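Local coordinates for protein muramidase (Sodiomyces alcalophilus, PDB 6ZM8) that probably cleaves the glycan strands of bacterial peptidoglycan, as a fungal lysozyme-type muramidase of glycoside hydrolase family 25, at residues A152-V166 / L169-D183. Numbering follows the deposited sequence.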
# COMPACT_ATOMS: atom_id res chain seq x y z
N ALA A 152 -0.64 9.38 -11.11
CA ALA A 152 0.71 9.67 -10.63
C ALA A 152 0.84 11.01 -9.91
O ALA A 152 1.64 11.13 -8.99
CB ALA A 152 1.70 9.60 -11.77
N ASN A 153 0.02 11.99 -10.27
CA ASN A 153 0.10 13.33 -9.65
C ASN A 153 -0.75 13.46 -8.37
O ASN A 153 -0.90 14.53 -7.79
CB ASN A 153 -0.40 14.37 -10.65
CG ASN A 153 -0.29 15.78 -10.13
OD1 ASN A 153 0.79 16.24 -9.74
ND2 ASN A 153 -1.39 16.48 -10.14
N ARG A 154 -1.37 12.40 -7.97
CA ARG A 154 -2.05 12.33 -6.68
C ARG A 154 -1.50 11.26 -5.75
O ARG A 154 -1.40 11.47 -4.54
CB ARG A 154 -3.55 12.07 -6.88
CG ARG A 154 -4.31 13.27 -7.42
CD ARG A 154 -5.74 12.93 -7.82
NE ARG A 154 -5.74 12.06 -8.98
CZ ARG A 154 -6.80 11.35 -9.39
NH1 ARG A 154 -7.94 11.41 -8.70
NH2 ARG A 154 -6.73 10.61 -10.47
N CYS A 155 -1.25 10.08 -6.29
CA CYS A 155 -1.04 8.86 -5.49
C CYS A 155 0.43 8.48 -5.51
O CYS A 155 0.95 8.11 -6.55
CB CYS A 155 -1.83 7.70 -6.07
SG CYS A 155 -3.62 7.99 -6.04
N PRO A 156 1.11 8.51 -4.35
CA PRO A 156 2.49 8.04 -4.33
C PRO A 156 2.58 6.57 -4.78
O PRO A 156 1.69 5.77 -4.44
CB PRO A 156 2.91 8.18 -2.85
CG PRO A 156 1.96 9.27 -2.32
CD PRO A 156 0.65 8.98 -3.04
N LEU A 157 3.67 6.23 -5.44
CA LEU A 157 3.87 4.88 -5.97
C LEU A 157 4.65 4.02 -4.99
O LEU A 157 5.73 4.39 -4.53
CB LEU A 157 4.66 4.98 -7.27
CG LEU A 157 5.01 3.63 -7.93
CD1 LEU A 157 3.75 2.89 -8.39
CD2 LEU A 157 5.96 3.89 -9.09
N TRP A 158 4.10 2.82 -4.75
CA TRP A 158 4.76 1.74 -4.02
C TRP A 158 4.95 0.61 -5.05
O TRP A 158 4.01 -0.09 -5.39
CB TRP A 158 3.92 1.34 -2.82
CG TRP A 158 4.48 0.27 -1.96
CD1 TRP A 158 5.70 -0.35 -2.01
CD2 TRP A 158 3.78 -0.32 -0.84
NE1 TRP A 158 5.80 -1.31 -1.01
CE2 TRP A 158 4.63 -1.31 -0.30
CE3 TRP A 158 2.49 -0.15 -0.32
CZ2 TRP A 158 4.22 -2.15 0.75
CZ3 TRP A 158 2.07 -1.00 0.70
CH2 TRP A 158 2.94 -1.98 1.22
N ILE A 159 6.16 0.54 -5.59
CA ILE A 159 6.43 -0.38 -6.70
C ILE A 159 7.08 -1.65 -6.16
O ILE A 159 7.95 -1.56 -5.29
CB ILE A 159 7.31 0.32 -7.76
CG1 ILE A 159 7.34 -0.42 -9.09
CG2 ILE A 159 8.72 0.65 -7.26
CD1 ILE A 159 6.01 -0.47 -9.80
N ALA A 160 6.72 -2.79 -6.73
CA ALA A 160 7.31 -4.06 -6.33
C ALA A 160 8.19 -4.60 -7.47
O ALA A 160 7.72 -4.76 -8.60
CB ALA A 160 6.27 -5.07 -5.94
N ARG A 161 9.43 -4.94 -7.12
CA ARG A 161 10.33 -5.63 -8.05
C ARG A 161 11.49 -6.20 -7.21
O ARG A 161 12.26 -5.42 -6.62
CB ARG A 161 10.89 -4.72 -9.13
CG ARG A 161 11.73 -5.50 -10.15
CD ARG A 161 12.49 -4.62 -11.08
NE ARG A 161 13.06 -5.38 -12.16
CZ ARG A 161 14.19 -5.09 -12.72
NH1 ARG A 161 15.04 -4.19 -12.28
NH2 ARG A 161 14.53 -5.71 -13.82
N TYR A 162 11.60 -7.51 -7.15
CA TYR A 162 12.62 -8.13 -6.30
C TYR A 162 13.85 -8.36 -7.17
O TYR A 162 14.01 -9.40 -7.82
CB TYR A 162 12.11 -9.43 -5.66
CG TYR A 162 10.84 -9.29 -4.87
CD1 TYR A 162 10.30 -8.05 -4.49
CD2 TYR A 162 10.14 -10.42 -4.52
CE1 TYR A 162 9.10 -7.97 -3.82
CE2 TYR A 162 8.93 -10.35 -3.84
CZ TYR A 162 8.40 -9.11 -3.51
OH TYR A 162 7.21 -9.09 -2.87
N ALA A 163 14.68 -7.33 -7.22
CA ALA A 163 15.82 -7.26 -8.12
C ALA A 163 16.81 -6.27 -7.54
O ALA A 163 16.52 -5.55 -6.58
CB ALA A 163 15.42 -6.84 -9.52
N SER A 164 17.98 -6.20 -8.16
CA SER A 164 19.05 -5.34 -7.65
C SER A 164 18.78 -3.87 -7.90
O SER A 164 19.42 -3.04 -7.23
CB SER A 164 20.39 -5.75 -8.29
OG SER A 164 20.31 -5.63 -9.70
N SER A 165 17.85 -3.55 -8.80
CA SER A 165 17.46 -2.15 -9.02
C SER A 165 15.94 -2.14 -9.23
O SER A 165 15.31 -3.17 -9.54
CB SER A 165 18.18 -1.49 -10.15
OG SER A 165 17.78 -2.16 -11.32
N VAL A 166 15.39 -0.95 -9.09
CA VAL A 166 13.90 -0.81 -9.07
C VAL A 166 13.29 -1.08 -10.43
O VAL A 166 12.15 -1.51 -10.49
CB VAL A 166 13.49 0.54 -8.49
CG1 VAL A 166 13.88 1.72 -9.37
CG2 VAL A 166 12.01 0.58 -8.21
N LEU A 169 9.47 2.29 -14.07
CA LEU A 169 8.26 2.62 -13.32
C LEU A 169 7.07 2.68 -14.27
O LEU A 169 7.24 2.89 -15.48
CB LEU A 169 8.43 3.96 -12.61
CG LEU A 169 9.66 4.04 -11.69
CD1 LEU A 169 9.66 5.38 -10.98
CD2 LEU A 169 9.69 2.92 -10.66
N PRO A 170 5.85 2.55 -13.74
CA PRO A 170 4.68 2.77 -14.57
C PRO A 170 4.62 4.21 -15.07
O PRO A 170 5.14 5.14 -14.46
CB PRO A 170 3.51 2.46 -13.62
CG PRO A 170 4.11 1.69 -12.46
CD PRO A 170 5.52 2.25 -12.36
N ASN A 171 3.94 4.36 -16.19
CA ASN A 171 3.78 5.67 -16.84
C ASN A 171 3.22 6.71 -15.88
O ASN A 171 2.25 6.47 -15.17
CB ASN A 171 2.84 5.47 -18.02
CG ASN A 171 2.62 6.67 -18.90
OD1 ASN A 171 3.53 7.47 -19.07
ND2 ASN A 171 1.45 6.77 -19.46
N GLY A 172 3.86 7.88 -15.91
CA GLY A 172 3.39 9.03 -15.14
C GLY A 172 4.23 9.32 -13.92
O GLY A 172 4.34 10.47 -13.50
N TRP A 173 4.79 8.29 -13.29
CA TRP A 173 5.57 8.50 -12.08
C TRP A 173 7.04 8.75 -12.41
O TRP A 173 7.69 7.91 -13.05
CB TRP A 173 5.47 7.29 -11.13
CG TRP A 173 4.20 7.22 -10.35
CD1 TRP A 173 3.95 7.92 -9.20
CD2 TRP A 173 3.04 6.40 -10.57
NE1 TRP A 173 2.73 7.57 -8.69
CE2 TRP A 173 2.15 6.63 -9.49
CE3 TRP A 173 2.67 5.47 -11.56
CZ2 TRP A 173 0.94 5.95 -9.37
CZ3 TRP A 173 1.46 4.80 -11.43
CH2 TRP A 173 0.61 5.04 -10.34
N GLY A 174 7.56 9.86 -11.93
CA GLY A 174 8.98 10.15 -12.11
C GLY A 174 9.88 9.44 -11.13
O GLY A 174 11.09 9.38 -11.34
N PHE A 175 9.30 8.91 -10.06
CA PHE A 175 10.07 8.30 -8.98
C PHE A 175 9.12 7.42 -8.18
O PHE A 175 7.91 7.64 -8.14
CB PHE A 175 10.68 9.36 -8.04
CG PHE A 175 9.69 10.32 -7.48
CD1 PHE A 175 9.37 11.49 -8.17
CD2 PHE A 175 9.04 10.07 -6.27
CE1 PHE A 175 8.45 12.38 -7.65
CE2 PHE A 175 8.09 10.95 -5.76
CZ PHE A 175 7.81 12.13 -6.44
N TYR A 176 9.70 6.43 -7.52
CA TYR A 176 8.98 5.65 -6.53
C TYR A 176 8.97 6.41 -5.19
O TYR A 176 9.94 7.10 -4.87
CB TYR A 176 9.53 4.22 -6.35
CG TYR A 176 10.85 4.06 -5.59
CD1 TYR A 176 10.86 3.99 -4.21
CD2 TYR A 176 12.08 3.89 -6.23
CE1 TYR A 176 12.01 3.78 -3.48
CE2 TYR A 176 13.25 3.70 -5.52
CZ TYR A 176 13.22 3.62 -4.14
OH TYR A 176 14.32 3.39 -3.37
N THR A 177 7.91 6.20 -4.41
CA THR A 177 7.90 6.61 -3.01
C THR A 177 8.35 5.46 -2.12
O THR A 177 9.20 5.64 -1.23
CB THR A 177 6.53 7.18 -2.64
OG1 THR A 177 6.32 8.38 -3.40
CG2 THR A 177 6.44 7.53 -1.17
N PHE A 178 7.79 4.26 -2.35
CA PHE A 178 8.28 3.05 -1.70
C PHE A 178 8.64 2.04 -2.81
O PHE A 178 7.99 1.99 -3.84
CB PHE A 178 7.19 2.43 -0.80
CG PHE A 178 6.75 3.33 0.33
CD1 PHE A 178 7.51 3.46 1.48
CD2 PHE A 178 5.54 4.02 0.23
CE1 PHE A 178 7.07 4.25 2.53
CE2 PHE A 178 5.11 4.82 1.28
CZ PHE A 178 5.87 4.93 2.43
N TRP A 179 9.62 1.20 -2.50
CA TRP A 179 10.04 0.10 -3.38
C TRP A 179 10.11 -1.16 -2.53
O TRP A 179 10.90 -1.24 -1.58
CB TRP A 179 11.41 0.40 -4.01
CG TRP A 179 12.02 -0.75 -4.76
CD1 TRP A 179 11.44 -1.85 -5.32
CD2 TRP A 179 13.44 -0.89 -4.98
NE1 TRP A 179 12.38 -2.65 -5.89
CE2 TRP A 179 13.62 -2.11 -5.68
CE3 TRP A 179 14.57 -0.13 -4.65
CZ2 TRP A 179 14.89 -2.61 -6.00
CZ3 TRP A 179 15.81 -0.60 -4.97
CH2 TRP A 179 15.96 -1.84 -5.63
N GLN A 180 9.24 -2.13 -2.85
CA GLN A 180 9.27 -3.45 -2.23
C GLN A 180 10.28 -4.30 -3.02
O GLN A 180 10.05 -4.64 -4.17
CB GLN A 180 7.90 -4.10 -2.27
CG GLN A 180 7.79 -5.28 -1.30
CD GLN A 180 6.45 -5.95 -1.49
OE1 GLN A 180 6.22 -6.57 -2.55
NE2 GLN A 180 5.54 -5.78 -0.56
N TYR A 181 11.41 -4.58 -2.37
CA TYR A 181 12.58 -5.13 -3.06
C TYR A 181 12.89 -6.59 -2.68
O TYR A 181 13.71 -7.20 -3.35
CB TYR A 181 13.81 -4.22 -2.91
CG TYR A 181 14.34 -4.13 -1.50
CD1 TYR A 181 13.78 -3.25 -0.57
CD2 TYR A 181 15.41 -4.90 -1.09
CE1 TYR A 181 14.27 -3.17 0.73
CE2 TYR A 181 15.91 -4.83 0.19
CZ TYR A 181 15.32 -3.98 1.12
OH TYR A 181 15.82 -3.97 2.39
N ASN A 182 12.21 -7.14 -1.67
CA ASN A 182 12.27 -8.58 -1.44
C ASN A 182 11.04 -8.98 -0.63
O ASN A 182 10.33 -8.14 -0.10
CB ASN A 182 13.60 -9.03 -0.79
CG ASN A 182 13.78 -8.55 0.63
OD1 ASN A 182 12.89 -8.71 1.48
ND2 ASN A 182 14.94 -7.99 0.92
N ASP A 183 10.84 -10.31 -0.58
CA ASP A 183 9.83 -10.93 0.26
C ASP A 183 10.46 -11.72 1.41
O ASP A 183 9.93 -12.78 1.83
CB ASP A 183 8.84 -11.75 -0.52
CG ASP A 183 9.43 -12.89 -1.32
OD1 ASP A 183 10.63 -13.12 -1.26
OD2 ASP A 183 8.64 -13.57 -2.02
O HOH W 1 5.85 8.17 -6.12
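W158, I159 and A160 pair in parallel with F178, W179 and Q180, joining two neighbouring strands of the curled, TIM-barrel-like sheet of this GH25 muramidase. At the start of the ladder, L157 O takes two backbone bonds, from T177 N and F178 N. The packing is tight around two tryptophans. W173 is clamped between A152 and L157: A152 CB sits over one face, L157 CB over the other, 3.5 Å from the centroid of the five-membered ring. W179, with CG anti to its backbone N (chi1 171°), swings its indole across to the 161-166 loop, where V166 CG2 lies over the five-membered ring and W179 NE1 donates to R161 O at 2.9 Å, on a lone pair of that oxygen. Trading W179 for an alanine would probably leave R161 O without this donor and open a gap beside V166 CG2. Inside the barrel, the edge of F178 points at the face of W158, whose NE1 is hydrogen-bonded to N192 OD1. The contact opens to solvent at Y162 and D183, while the Q180 amide that Y162 reaches is buried. The Y162 ring lies over the N182-D183 backbone, and Y162 OH hydrogen-bonds Q180 OE1 at 2.7 Å, coming from above the amide's carbonyl plane rather than along a lone pair. Near the opposite end, W173 NE1 reaches C155 O at 2.8 Å, the oxygen lying 1° out of the indole plane.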